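Local coordinates for protein triosephosphate isomerase (Toxoplasma gondii, PDB 5UPR) that probably interconverts D-glyceraldehyde 3-phosphate and dihydroxyacetone phosphate in glycolysis and gluconeogenesis, as a homodimeric TIM-barrel enzyme, at residues A69-A77 / K122-L132. Residues are numbered along the deposited sequence; the frame is centred on the assembly and turned at random.
Sequences AQDSSTQQA and KKVRAALNEGL. With SO4 (sulfate ion), chain F.
The ammonium of Lys-123 is gripped by two carboxylates: its NZ lies 2.7 Å from Asp-71 OD1, on the syn side of that oxygen, and also forms a salt bridge with Glu-115. Asp-71 in turn gives OD2 to Arg-105, so charges alternate through the group. The lysine chain, extended beyond CG, runs alongside Ser-72 and Thr-74 of the loop, its CD 3.1 Å from Ser-72 O, while its CG meets Thr-74 CG2 at 3.7 Å. One water accepts from Ser-72 OG and donates to Ser-73 O and Lys-123 O, joining a loop side chain and the two backbones.

At the other end Gln-76 reaches over Ala-126, CB to CB at 4.0 Å. Its CG stands anti to the backbone N (chi1 -179°), carrying the amide out to the end of the helix. There NE2 donates to Glu-130 OE2 at 2.7 Å, on the anti side and 26° out of the carboxylate plane, and OE1 accepts a nearly straight bond from Asn-129 ND2 (3.1 Å, 171°). Asn-129 OD1 accepts from Arg-125 NE, whose NH1 and NH2 bind a sulfate, probably from the crystallisation liquor.

The contact seats the loop after strand 65-69 of the TIM barrel on helix 117-129, beside the second subunit, whose Phe-109 packs on Thr-74. Using both ends of the Gln-76 amide fixes its flip, and the carboxylates of Asp-71 and Glu-115 would favour protonated Lys-123.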
loop_
_atom_site.group_PDB
_atom_site.type_symbol
_atom_site.label_atom_id
_atom_site.label_comp_id
_atom_site.label_asym_id
_atom_site.label_seq_id
_atom_site.Cartn_x
_atom_site.Cartn_y
_atom_site.Cartn_z
ATOM N N ALA A 69 -9.676 2.402 2.942
ATOM C CA ALA A 69 -8.259 2.348 2.684
ATOM C C ALA A 69 -7.843 3.618 1.959
ATOM O O ALA A 69 -8.651 4.236 1.261
ATOM C CB ALA A 69 -7.921 1.087 1.828
ATOM N N GLN A 70 -6.548 3.967 2.053
ATOM C CA GLN A 70 -5.968 5.171 1.412
ATOM C C GLN A 70 -5.557 4.995 -0.059
ATOM O O GLN A 70 -5.080 5.990 -0.669
ATOM C CB GLN A 70 -4.744 5.634 2.234
ATOM C CG GLN A 70 -5.083 6.176 3.622
ATOM C CD GLN A 70 -3.839 6.572 4.442
ATOM O OE1 GLN A 70 -2.727 6.792 3.861
ATOM N NE2 GLN A 70 -4.015 6.702 5.776
ATOM N N ASP A 71 -5.702 3.766 -0.604
ATOM C CA ASP A 71 -5.327 3.454 -1.993
ATOM C C ASP A 71 -5.900 2.084 -2.244
ATOM O O ASP A 71 -6.314 1.383 -1.303
ATOM C CB ASP A 71 -3.809 3.409 -2.147
ATOM C CG ASP A 71 -3.311 3.241 -3.600
ATOM O OD1 ASP A 71 -3.985 3.602 -4.585
ATOM O OD2 ASP A 71 -2.193 2.667 -3.733
ATOM N N SER A 72 -5.962 1.728 -3.527
ATOM C CA SER A 72 -6.461 0.420 -3.967
ATOM C C SER A 72 -5.778 0.075 -5.299
ATOM O O SER A 72 -5.554 0.983 -6.088
ATOM C CB SER A 72 -7.964 0.639 -4.166
ATOM O OG SER A 72 -8.539 -0.552 -4.346
ATOM N N SER A 73 -5.378 -1.183 -5.518
ATOM C CA SER A 73 -4.532 -1.525 -6.647
ATOM C C SER A 73 -5.257 -1.390 -8.033
ATOM O O SER A 73 -6.500 -1.531 -8.157
ATOM C CB SER A 73 -4.031 -2.948 -6.464
ATOM O OG SER A 73 -3.056 -3.265 -7.441
ATOM N N THR A 74 -4.448 -1.125 -9.073
ATOM C CA THR A 74 -4.860 -1.333 -10.433
ATOM C C THR A 74 -5.246 -2.795 -10.704
ATOM O O THR A 74 -5.965 -3.082 -11.640
ATOM C CB THR A 74 -3.767 -0.984 -11.467
ATOM O OG1 THR A 74 -2.565 -1.701 -11.166
ATOM C CG2 THR A 74 -3.479 0.440 -11.443
ATOM N N GLN A 75 -4.697 -3.696 -9.903
ATOM C CA GLN A 75 -4.914 -5.150 -10.072
ATOM C C GLN A 75 -6.169 -5.481 -9.275
ATOM O O GLN A 75 -6.196 -5.294 -8.049
ATOM C CB GLN A 75 -3.708 -5.934 -9.579
ATOM C CG GLN A 75 -2.396 -5.425 -10.175
ATOM C CD GLN A 75 -2.411 -5.447 -11.685
ATOM O OE1 GLN A 75 -2.375 -6.526 -12.262
ATOM N NE2 GLN A 75 -2.460 -4.296 -12.306
ATOM N N GLN A 76 -7.204 -5.939 -9.968
ATOM C CA GLN A 76 -8.529 -5.959 -9.400
ATOM C C GLN A 76 -8.794 -7.070 -8.391
ATOM O O GLN A 76 -9.505 -6.864 -7.431
ATOM C CB GLN A 76 -9.576 -6.086 -10.556
ATOM C CG GLN A 76 -10.993 -6.092 -10.051
ATOM C CD GLN A 76 -12.034 -5.991 -11.155
ATOM O OE1 GLN A 76 -11.845 -5.278 -12.150
ATOM N NE2 GLN A 76 -13.167 -6.665 -10.947
ATOM N N ALA A 77 -8.225 -8.240 -8.602
ATOM C CA ALA A 77 -8.625 -9.457 -7.890
ATOM C C ALA A 77 -7.424 -9.970 -7.032
ATOM O O ALA A 77 -6.587 -9.192 -6.690
ATOM C CB ALA A 77 -9.048 -10.505 -8.892
ATOM N N LYS A 122 -8.005 3.570 -13.966
ATOM C CA LYS A 122 -8.005 2.114 -13.887
ATOM C C LYS A 122 -8.268 1.625 -12.462
ATOM O O LYS A 122 -9.030 0.663 -12.264
ATOM C CB LYS A 122 -6.685 1.557 -14.384
ATOM C CG LYS A 122 -6.557 0.056 -14.419
ATOM C CD LYS A 122 -5.276 -0.375 -15.133
ATOM C CE LYS A 122 -5.223 -1.895 -15.180
ATOM N NZ LYS A 122 -5.962 -2.512 -16.303
ATOM N N LYS A 123 -7.665 2.296 -11.457
ATOM C CA LYS A 123 -7.959 1.930 -10.069
ATOM C C LYS A 123 -9.451 2.139 -9.752
ATOM O O LYS A 123 -10.053 1.298 -9.062
ATOM C CB LYS A 123 -7.106 2.704 -9.095
ATOM C CG LYS A 123 -5.636 2.408 -9.119
ATOM C CD LYS A 123 -4.778 3.226 -8.152
ATOM C CE LYS A 123 -3.416 2.642 -8.105
ATOM N NZ LYS A 123 -2.693 2.884 -6.862
ATOM N N VAL A 124 -10.016 3.250 -10.218
ATOM C CA VAL A 124 -11.426 3.576 -9.919
ATOM C C VAL A 124 -12.348 2.476 -10.492
ATOM O O VAL A 124 -13.224 1.943 -9.785
ATOM C CB VAL A 124 -11.860 4.968 -10.413
ATOM C CG1 VAL A 124 -13.358 5.183 -10.173
ATOM C CG2 VAL A 124 -11.080 6.090 -9.722
ATOM N N ARG A 125 -12.145 2.157 -11.762
ATOM C CA ARG A 125 -12.948 1.130 -12.423
ATOM C C ARG A 125 -12.880 -0.220 -11.682
ATOM O O ARG A 125 -13.898 -0.893 -11.512
ATOM C CB ARG A 125 -12.465 0.904 -13.863
ATOM C CG ARG A 125 -13.133 -0.207 -14.632
ATOM C CD ARG A 125 -14.652 0.052 -14.656
ATOM N NE ARG A 125 -15.467 -1.006 -15.288
ATOM C CZ ARG A 125 -15.885 -1.070 -16.546
ATOM N NH1 ARG A 125 -15.669 -0.085 -17.425
ATOM N NH2 ARG A 125 -16.485 -2.166 -16.947
ATOM N N ALA A 126 -11.670 -0.624 -11.302
ATOM C CA ALA A 126 -11.462 -1.882 -10.604
ATOM C C ALA A 126 -12.189 -1.904 -9.259
ATOM O O ALA A 126 -12.838 -2.902 -8.885
ATOM C CB ALA A 126 -9.994 -2.124 -10.408
ATOM N N ALA A 127 -12.107 -0.771 -8.544
ATOM C CA ALA A 127 -12.754 -0.624 -7.240
ATOM C C ALA A 127 -14.277 -0.728 -7.358
ATOM O O ALA A 127 -14.951 -1.468 -6.608
ATOM C CB ALA A 127 -12.336 0.685 -6.615
ATOM N N LEU A 128 -14.829 0.041 -8.307
ATOM C CA LEU A 128 -16.288 0.009 -8.524
ATOM C C LEU A 128 -16.768 -1.344 -8.990
ATOM O O LEU A 128 -17.824 -1.817 -8.536
ATOM C CB LEU A 128 -16.676 1.098 -9.526
ATOM C CG LEU A 128 -16.444 2.552 -9.187
ATOM C CD1 LEU A 128 -16.765 3.418 -10.414
ATOM C CD2 LEU A 128 -17.240 2.917 -7.925
ATOM N N ASN A 129 -16.023 -1.990 -9.894
ATOM C CA ASN A 129 -16.340 -3.379 -10.314
ATOM C C ASN A 129 -16.453 -4.324 -9.121
ATOM O O ASN A 129 -17.195 -5.242 -9.190
ATOM C CB ASN A 129 -15.297 -3.995 -11.238
ATOM C CG ASN A 129 -15.303 -3.428 -12.661
ATOM O OD1 ASN A 129 -16.237 -2.709 -13.104
ATOM N ND2 ASN A 129 -14.228 -3.779 -13.405
ATOM N N GLU A 130 -15.683 -4.128 -8.055
ATOM C CA GLU A 130 -15.758 -5.012 -6.884
ATOM C C GLU A 130 -16.705 -4.503 -5.792
ATOM O O GLU A 130 -16.627 -4.980 -4.669
ATOM C CB GLU A 130 -14.363 -5.221 -6.306
ATOM C CG GLU A 130 -13.436 -5.960 -7.241
ATOM C CD GLU A 130 -13.775 -7.424 -7.456
ATOM O OE1 GLU A 130 -14.408 -8.080 -6.570
ATOM O OE2 GLU A 130 -13.371 -7.919 -8.519
ATOM N N GLY A 131 -17.591 -3.562 -6.112
ATOM C CA GLY A 131 -18.568 -3.093 -5.122
ATOM C C GLY A 131 -18.081 -2.069 -4.075
ATOM O O GLY A 131 -18.822 -1.779 -3.167
ATOM N N LEU A 132 -16.899 -1.472 -4.262
ATOM C CA LEU A 132 -16.466 -0.431 -3.343
ATOM C C LEU A 132 -17.064 0.910 -3.694
ATOM O O LEU A 132 -17.463 1.132 -4.848
ATOM C CB LEU A 132 -14.917 -0.262 -3.330
ATOM C CG LEU A 132 -14.149 -1.512 -2.807
ATOM C CD1 LEU A 132 -12.678 -1.309 -3.050
ATOM C CD2 LEU A 132 -14.439 -1.722 -1.296
HETATM S S SO4 F . -16.760 -0.978 -20.532
HETATM O O1 SO4 F . -17.478 -0.231 -19.472
HETATM O O2 SO4 F . -16.592 -2.374 -20.073
HETATM O O3 SO4 F . -17.639 -0.956 -21.726
HETATM O O4 SO4 F . -15.455 -0.348 -20.863
HETATM O O HOH W 1 -8.852 -0.442 -7.212
#